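Local coordinates for protein beta-phenylalanine aminotransferase (Variovorax paradoxus, PDB 4AO9) that transfers the amino group of beta-phenylalanine to a keto acid acceptor, using pyridoxal-5'-phosphate as cofactor, at residues Leu347-Asn359 and Met369-His381. Sequence-based numbering, arbitrary orientation.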
ATOM      1  N   LEU A 347      12.835 -17.678 -18.679  1.00 15.11           N
ATOM      2  CA  LEU A 347      11.974 -16.645 -19.253  1.00 14.68           C
ATOM      3  C   LEU A 347      12.812 -15.492 -19.820  1.00 14.57           C
ATOM      4  O   LEU A 347      12.467 -14.906 -20.850  1.00 14.47           O
ATOM      5  CB  LEU A 347      10.967 -16.134 -18.208  1.00 13.98           C
ATOM      6  CG  LEU A 347       9.829 -15.247 -18.725  1.00 13.69           C
ATOM      7  CD1 LEU A 347       8.855 -16.028 -19.607  1.00 15.17           C
ATOM      8  CD2 LEU A 347       9.093 -14.612 -17.555  1.00 14.01           C
ATOM      9  N   ALA A 348      13.913 -15.172 -19.142  1.00 14.67           N
ATOM     10  CA  ALA A 348      14.831 -14.133 -19.605  1.00 14.74           C
ATOM     11  C   ALA A 348      15.455 -14.496 -20.952  1.00 15.29           C
ATOM     12  O   ALA A 348      15.574 -13.647 -21.833  1.00 15.30           O
ATOM     13  CB  ALA A 348      15.912 -13.862 -18.568  1.00 15.16           C
ATOM     14  N   GLU A 349      15.818 -15.767 -21.108  1.00 16.31           N
ATOM     15  CA  GLU A 349      16.338 -16.273 -22.386  1.00 17.34           C
ATOM     16  C   GLU A 349      15.319 -16.127 -23.518  1.00 16.92           C
ATOM     17  O   GLU A 349      15.676 -15.659 -24.603  1.00 16.64           O
ATOM     18  CB  GLU A 349      16.782 -17.731 -22.259  1.00 18.41           C
ATOM     19  CG  GLU A 349      18.039 -17.941 -21.420  1.00 22.11           C
ATOM     20  CD  GLU A 349      18.340 -19.417 -21.148  1.00 27.41           C
ATOM     21  OE1 GLU A 349      17.480 -20.286 -21.425  1.00 30.59           O
ATOM     22  OE2 GLU A 349      19.446 -19.707 -20.643  1.00 31.07           O
ATOM     23  N   ARG A 350      14.066 -16.513 -23.262  1.00 16.58           N
ATOM     24  CA  ARG A 350      12.975 -16.342 -24.237  1.00 17.01           C
ATOM     25  C   ARG A 350      12.800 -14.866 -24.616  1.00 16.45           C
ATOM     26  O   ARG A 350      12.571 -14.536 -25.780  1.00 16.71           O
ATOM     27  CB  ARG A 350      11.652 -16.901 -23.706  1.00 17.57           C
ATOM     28  CG  ARG A 350      11.693 -18.363 -23.290  1.00 21.81           C
ATOM     29  CD  ARG A 350      10.539 -18.716 -22.334  1.00 25.95           C
ATOM     30  NE  ARG A 350       9.219 -18.518 -22.936  1.00 27.93           N
ATOM     31  CZ  ARG A 350       8.725 -19.260 -23.921  1.00 29.67           C
ATOM     32  NH1 ARG A 350       9.436 -20.261 -24.430  1.00 32.26           N
ATOM     33  NH2 ARG A 350       7.515 -19.007 -24.403  1.00 29.23           N
ATOM     34  N   GLY A 351      12.904 -13.977 -23.630  1.00 15.21           N
ATOM     35  CA  GLY A 351      12.816 -12.543 -23.887  1.00 14.64           C
ATOM     36  C   GLY A 351      13.963 -11.975 -24.704  1.00 14.49           C
ATOM     37  O   GLY A 351      13.747 -11.148 -25.593  1.00 14.38           O
ATOM     38  N   GLU A 352      15.185 -12.399 -24.395  1.00 14.40           N
ATOM     39  CA  GLU A 352      16.343 -11.975 -25.179  1.00 14.82           C
ATOM     40  C   GLU A 352      16.171 -12.379 -26.644  1.00 15.09           C
ATOM     41  O   GLU A 352      16.442 -11.584 -27.545  1.00 15.27           O
ATOM     42  CB  GLU A 352      17.636 -12.572 -24.623  1.00 15.25           C
ATOM     43  CG  GLU A 352      18.073 -12.000 -23.274  1.00 16.74           C
ATOM     44  CD  GLU A 352      18.528 -10.545 -23.336  1.00 19.08           C
ATOM     45  OE1 GLU A 352      18.937 -10.056 -24.416  1.00 20.81           O
ATOM     46  OE2 GLU A 352      18.502  -9.875 -22.279  1.00 19.30           O
ATOM     47  N   ALA A 353      15.689 -13.599 -26.870  1.00 15.49           N
ATOM     48  CA  ALA A 353      15.490 -14.096 -28.231  1.00 16.31           C
ATOM     49  C   ALA A 353      14.433 -13.269 -28.963  1.00 16.09           C
ATOM     50  O   ALA A 353      14.613 -12.905 -30.131  1.00 16.74           O
ATOM     51  CB  ALA A 353      15.131 -15.570 -28.215  1.00 16.46           C
ATOM     52  N   LEU A 354      13.347 -12.932 -28.263  1.00 15.67           N
ATOM     53  CA  LEU A 354      12.303 -12.101 -28.845  1.00 14.66           C
ATOM     54  C   LEU A 354      12.806 -10.696 -29.177  1.00 14.35           C
ATOM     55  O   LEU A 354      12.560 -10.188 -30.279  1.00 14.16           O
ATOM     56  CB  LEU A 354      11.071 -12.043 -27.926  1.00 14.64           C
ATOM     57  CG  LEU A 354       9.964 -11.028 -28.235  1.00 14.83           C
ATOM     58  CD1 LEU A 354       9.357 -11.238 -29.628  1.00 15.36           C
ATOM     59  CD2 LEU A 354       8.870 -11.076 -27.178  1.00 14.33           C
ATOM     60  N   ARG A 355      13.512 -10.070 -28.235  1.00 13.81           N
ATOM     61  CA  ARG A 355      13.990  -8.711 -28.453  1.00 13.87           C
ATOM     62  C   ARG A 355      14.935  -8.635 -29.653  1.00 14.64           C
ATOM     63  O   ARG A 355      14.865  -7.694 -30.444  1.00 14.78           O
ATOM     64  CB  ARG A 355      14.642  -8.112 -27.196  1.00 13.62           C
ATOM     65  CG  ARG A 355      14.676  -6.591 -27.245  1.00 14.34           C
ATOM     66  CD  ARG A 355      15.318  -5.951 -26.002  1.00 15.31           C
ATOM     67  NE  ARG A 355      16.778  -6.052 -26.015  1.00 16.00           N
ATOM     68  CZ  ARG A 355      17.478  -6.921 -25.293  1.00 16.83           C
ATOM     69  NH1 ARG A 355      16.872  -7.779 -24.474  1.00 15.36           N
ATOM     70  NH2 ARG A 355      18.797  -6.931 -25.389  1.00 19.17           N
ATOM     71  N   ALA A 356      15.805  -9.632 -29.778  1.00 15.44           N
ATOM     72  CA  ALA A 356      16.731  -9.691 -30.908  1.00 16.08           C
ATOM     73  C   ALA A 356      15.979  -9.858 -32.229  1.00 16.18           C
ATOM     74  O   ALA A 356      16.310  -9.185 -33.212  1.00 16.80           O
ATOM     75  CB  ALA A 356      17.752 -10.797 -30.714  1.00 16.68           C
ATOM     76  N   ARG A 357      14.968 -10.727 -32.248  1.00 15.81           N
ATOM     77  CA  ARG A 357      14.135 -10.910 -33.442  1.00 16.05           C
ATOM     78  C   ARG A 357      13.470  -9.597 -33.842  1.00 15.74           C
ATOM     79  O   ARG A 357      13.467  -9.225 -35.013  1.00 16.87           O
ATOM     80  CB  ARG A 357      13.069 -11.985 -33.231  1.00 16.36           C
ATOM     81  CG  ARG A 357      13.571 -13.420 -33.315  1.00 18.39           C
ATOM     82  CD  ARG A 357      12.488 -14.388 -32.859  1.00 19.42           C
ATOM     83  NE  ARG A 357      11.372 -14.487 -33.795  1.00 20.74           N
ATOM     84  CZ  ARG A 357      10.248 -15.162 -33.563  1.00 20.87           C
ATOM     85  NH1 ARG A 357      10.063 -15.793 -32.406  1.00 20.85           N
ATOM     86  NH2 ARG A 357       9.297 -15.202 -34.487  1.00 22.01           N
ATOM     87  N   LEU A 358      12.915  -8.886 -32.864  1.00 14.65           N
ATOM     88  CA  LEU A 358      12.235  -7.632 -33.146  1.00 14.01           C
ATOM     89  C   LEU A 358      13.180  -6.550 -33.647  1.00 14.28           C
ATOM     90  O   LEU A 358      12.851  -5.831 -34.588  1.00 14.57           O
ATOM     91  CB  LEU A 358      11.491  -7.142 -31.905  1.00 13.53           C
ATOM     92  CG  LEU A 358      10.296  -7.981 -31.469  1.00 13.14           C
ATOM     93  CD1 LEU A 358       9.899  -7.583 -30.050  1.00 11.76           C
ATOM     94  CD2 LEU A 358       9.126  -7.828 -32.442  1.00 13.79           C
ATOM     95  N   ASN A 359      14.339  -6.419 -33.007  1.00 14.75           N
ATOM     96  CA  ASN A 359      15.333  -5.441 -33.438  1.00 15.24           C
ATOM     97  C   ASN A 359      15.887  -5.726 -34.831  1.00 15.88           C
ATOM     98  O   ASN A 359      16.102  -4.801 -35.608  1.00 16.68           O
ATOM     99  CB  ASN A 359      16.421  -5.287 -32.383  1.00 15.11           C
ATOM    100  CG  ASN A 359      15.953  -4.434 -31.227  1.00 15.75           C
ATOM    101  OD1 ASN A 359      15.173  -3.502 -31.423  1.00 16.04           O
ATOM    102  ND2 ASN A 359      16.420  -4.742 -30.024  1.00 14.81           N
ATOM    103  N   MET A 369      12.624   2.418 -35.356  1.00 16.39           N
ATOM    104  CA  MET A 369      11.854   1.696 -34.356  1.00 15.98           C
ATOM    105  C   MET A 369      12.797   0.663 -33.754  1.00 15.54           C
ATOM    106  O   MET A 369      13.600   0.045 -34.457  1.00 16.47           O
ATOM    107  CB  MET A 369      10.629   1.034 -34.996  1.00 15.99           C
ATOM    108  CG  MET A 369       9.641   0.417 -34.009  1.00 16.37           C
ATOM    109  SD  MET A 369       8.293  -0.425 -34.870  1.00 17.86           S
ATOM    110  CE  MET A 369       7.275  -0.867 -33.459  1.00 16.97           C
ATOM    111  N   GLN A 370      12.730   0.505 -32.438  1.00 14.48           N
ATOM    112  CA  GLN A 370      13.572  -0.465 -31.759  1.00 13.80           C
ATOM    113  C   GLN A 370      12.896  -0.892 -30.466  1.00 13.32           C
ATOM    114  O   GLN A 370      11.936  -0.269 -30.019  1.00 13.41           O
ATOM    115  CB  GLN A 370      14.944   0.131 -31.453  1.00 13.92           C
ATOM    116  CG  GLN A 370      14.906   1.315 -30.502  1.00 14.06           C
ATOM    117  CD  GLN A 370      16.290   1.819 -30.212  1.00 14.39           C
ATOM    118  OE1 GLN A 370      17.061   1.176 -29.500  1.00 14.73           O
ATOM    119  NE2 GLN A 370      16.623   2.966 -30.775  1.00 14.92           N
ATOM    120  N   PHE A 371      13.409  -1.968 -29.885  1.00 12.63           N
ATOM    121  CA  PHE A 371      12.949  -2.444 -28.592  1.00 12.49           C
ATOM    122  C   PHE A 371      14.133  -2.463 -27.643  1.00 12.22           C
ATOM    123  O   PHE A 371      15.155  -3.081 -27.931  1.00 12.83           O
ATOM    124  CB  PHE A 371      12.337  -3.838 -28.733  1.00 12.38           C
ATOM    125  CG  PHE A 371      11.007  -3.842 -29.436  1.00 12.79           C
ATOM    126  CD1 PHE A 371      10.931  -3.687 -30.826  1.00 13.38           C
ATOM    127  CD2 PHE A 371       9.821  -3.984 -28.710  1.00 12.97           C
ATOM    128  CE1 PHE A 371       9.696  -3.676 -31.475  1.00 14.92           C
ATOM    129  CE2 PHE A 371       8.587  -3.991 -29.359  1.00 13.71           C
ATOM    130  CZ  PHE A 371       8.522  -3.833 -30.742  1.00 14.78           C
ATOM    131  N   THR A 372      14.003  -1.744 -26.533  1.00 11.65           N
ATOM    132  CA  THR A 372      15.044  -1.699 -25.506  1.00 11.45           C
ATOM    133  C   THR A 372      14.647  -2.574 -24.322  1.00 11.29           C
ATOM    134  O   THR A 372      13.461  -2.808 -24.098  1.00 11.51           O
ATOM    135  CB  THR A 372      15.319  -0.249 -25.021  1.00 11.87           C
ATOM    136  OG1 THR A 372      14.109   0.358 -24.546  1.00 12.00           O
ATOM    137  CG2 THR A 372      15.877   0.596 -26.158  1.00 12.59           C
ATOM    138  N   GLY A 373      15.631  -3.061 -23.579  1.00 11.02           N
ATOM    139  CA  GLY A 373      15.350  -3.780 -22.341  1.00 11.17           C
ATOM    140  C   GLY A 373      16.301  -4.919 -22.066  1.00 11.50           C
ATOM    141  O   GLY A 373      17.402  -4.978 -22.636  1.00 12.24           O
ATOM    142  N   ILE A 374      15.872  -5.809 -21.173  1.00 11.58           N
ATOM    143  CA  ILE A 374      16.665  -6.943 -20.707  1.00 11.78           C
ATOM    144  C   ILE A 374      15.731  -8.118 -20.504  1.00 12.10           C
ATOM    145  O   ILE A 374      14.639  -7.965 -19.941  1.00 11.59           O
ATOM    146  CB  ILE A 374      17.345  -6.645 -19.338  1.00 11.66           C
ATOM    147  CG1 ILE A 374      18.304  -5.453 -19.436  1.00 11.89           C
ATOM    148  CG2 ILE A 374      18.086  -7.892 -18.820  1.00 12.17           C
ATOM    149  CD1 ILE A 374      18.783  -4.920 -18.082  1.00 13.38           C
ATOM    150  N   GLY A 375      16.131  -9.293 -20.974  1.00 12.81           N
ATOM    151  CA  GLY A 375      15.386 -10.510 -20.660  1.00 13.78           C
ATOM    152  C   GLY A 375      13.919 -10.436 -21.037  1.00 13.62           C
ATOM    153  O   GLY A 375      13.578 -10.121 -22.172  1.00 14.29           O
ATOM    154  N   SER A 376      13.045 -10.661 -20.058  1.00 13.48           N
ATOM    155  CA  SER A 376      11.609 -10.800 -20.324  1.00 13.12           C
ATOM    156  C   SER A 376      10.839  -9.470 -20.359  1.00 12.56           C
ATOM    157  O   SER A 376       9.609  -9.466 -20.464  1.00 12.62           O
ATOM    158  CB  SER A 376      10.984 -11.752 -19.301  1.00 13.14           C
ATOM    159  OG  SER A 376      11.234 -11.283 -17.979  1.00 13.69           O
ATOM    160  N   LEU A 377      11.573  -8.356 -20.290  1.00 11.51           N
ATOM    161  CA  LEU A 377      10.987  -7.012 -20.304  1.00 11.39           C
ATOM    162  C   LEU A 377      11.585  -6.179 -21.427  1.00 10.80           C
ATOM    163  O   LEU A 377      12.804  -6.060 -21.540  1.00 11.07           O
ATOM    164  CB  LEU A 377      11.236  -6.302 -18.976  1.00 11.32           C
ATOM    165  CG  LEU A 377      10.804  -7.036 -17.699  1.00 12.06           C
ATOM    166  CD1 LEU A 377      11.189  -6.201 -16.474  1.00 12.36           C
ATOM    167  CD2 LEU A 377       9.315  -7.336 -17.736  1.00 13.20           C
ATOM    168  N   MET A 378      10.731  -5.602 -22.268  1.00 11.12           N
ATOM    169  CA  MET A 378      11.222  -4.723 -23.334  1.00 11.18           C
ATOM    170  C   MET A 378      10.211  -3.629 -23.644  1.00 11.15           C
ATOM    171  O   MET A 378       9.072  -3.689 -23.190  1.00 10.95           O
ATOM    172  CB  MET A 378      11.574  -5.530 -24.597  1.00 11.37           C
ATOM    173  CG  MET A 378      10.397  -6.280 -25.175  1.00 11.66           C
ATOM    174  SD  MET A 378      10.851  -7.627 -26.286  1.00 13.69           S
ATOM    175  CE  MET A 378      11.253  -8.905 -25.100  1.00 13.96           C
ATOM    176  N   ASN A 379      10.617  -2.635 -24.423  1.00 11.57           N
ATOM    177  CA  ASN A 379       9.745  -1.507 -24.736  1.00 11.47           C
ATOM    178  C   ASN A 379      10.003  -1.009 -26.150  1.00 11.51           C
ATOM    179  O   ASN A 379      11.160  -0.781 -26.521  1.00 11.62           O
ATOM    180  CB  ASN A 379       9.989  -0.372 -23.722  1.00 11.35           C
ATOM    181  CG  ASN A 379       8.752   0.493 -23.454  1.00 12.38           C
ATOM    182  OD1 ASN A 379       8.296   0.587 -22.309  1.00 13.50           O
ATOM    183  ND2 ASN A 379       8.219   1.144 -24.490  1.00 11.58           N
ATOM    184  N   ALA A 380       8.926  -0.840 -26.919  1.00 11.65           N
ATOM    185  CA  ALA A 380       8.993  -0.264 -28.264  1.00 12.72           C
ATOM    186  C   ALA A 380       9.287   1.230 -28.165  1.00 13.62           C
ATOM    187  O   ALA A 380       8.717   1.927 -27.318  1.00 14.23           O
ATOM    188  CB  ALA A 380       7.680  -0.490 -28.995  1.00 12.69           C
ATOM    189  N   HIS A 381      10.184   1.723 -29.018  1.00 13.76           N
ATOM    190  CA  HIS A 381      10.455   3.157 -29.120  1.00 14.56           C
ATOM    191  C   HIS A 381      10.604   3.535 -30.580  1.00 15.13           C
ATOM    192  O   HIS A 381      11.281   2.838 -31.332  1.00 16.29           O
ATOM    193  CB  HIS A 381      11.738   3.551 -28.379  1.00 14.11           C
ATOM    194  CG  HIS A 381      11.703   3.268 -26.907  1.00 14.55           C
ATOM    195  ND1 HIS A 381      10.878   3.947 -26.037  1.00 17.65           N
ATOM    196  CD2 HIS A 381      12.402   2.386 -26.157  1.00 13.92           C
ATOM    197  CE1 HIS A 381      11.062   3.485 -24.812  1.00 14.93           C
ATOM    198  NE2 HIS A 381      11.983   2.541 -24.856  1.00 14.14           N
TER
HETATM  199  O   HOH W   1      14.255  -7.696 -23.370  1.00 10.70           O
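Phe371 at the start of the hairpin is held to the helix by the carboxamide of Asn359, which grips both of its backbone polar groups. Asn359 OD1 takes Phe371 N at 2.8 Å on a lone pair, and Asn359 ND2 returns a bond to Phe371 O at 3.0 Å, so the amide cannot flip without losing both. The Phe371 ring lies against Leu358, whose CD1 stands 3.8 Å from the ring centroid and almost on its normal, a CH-pi contact; Ala380 CA covers the opposite face toward the rim. At Gly373 the chain turns its carbonyl onto Arg355: the O sits over the guanidinium face, 3.3 Å from CZ, without a hydrogen bond. Arg355 gets there by a bend at chi3 (76°), and Glu352 OE1 holds the group through a salt bridge with weak bonds.

This antiparallel hairpin, backed by helix 341-365, belongs to the small C-terminal part of the class III aminotransferase fold; its type II' turn, Ile374 to Leu377, comes up against Ala348 and Gly351. Gly375 N bonds Glu352 OE2 at 2.8 Å, from above the carboxylate plane, while Gly375 O comes within 3.1 Å of Gly351 CA, a CA-H...O contact. A water ties Arg355 NH1 to Gly375 O and Leu377 O. Ser376 packs its CB on Leu347 CG and sends OG to Arg266. On the returning strand, Met378 turns inward with its chain bent at chi3 (81°), which lays CE 3.8 Å from Leu354 CD2 and brings SD against both Leu358 CD1 and Arg355 CB.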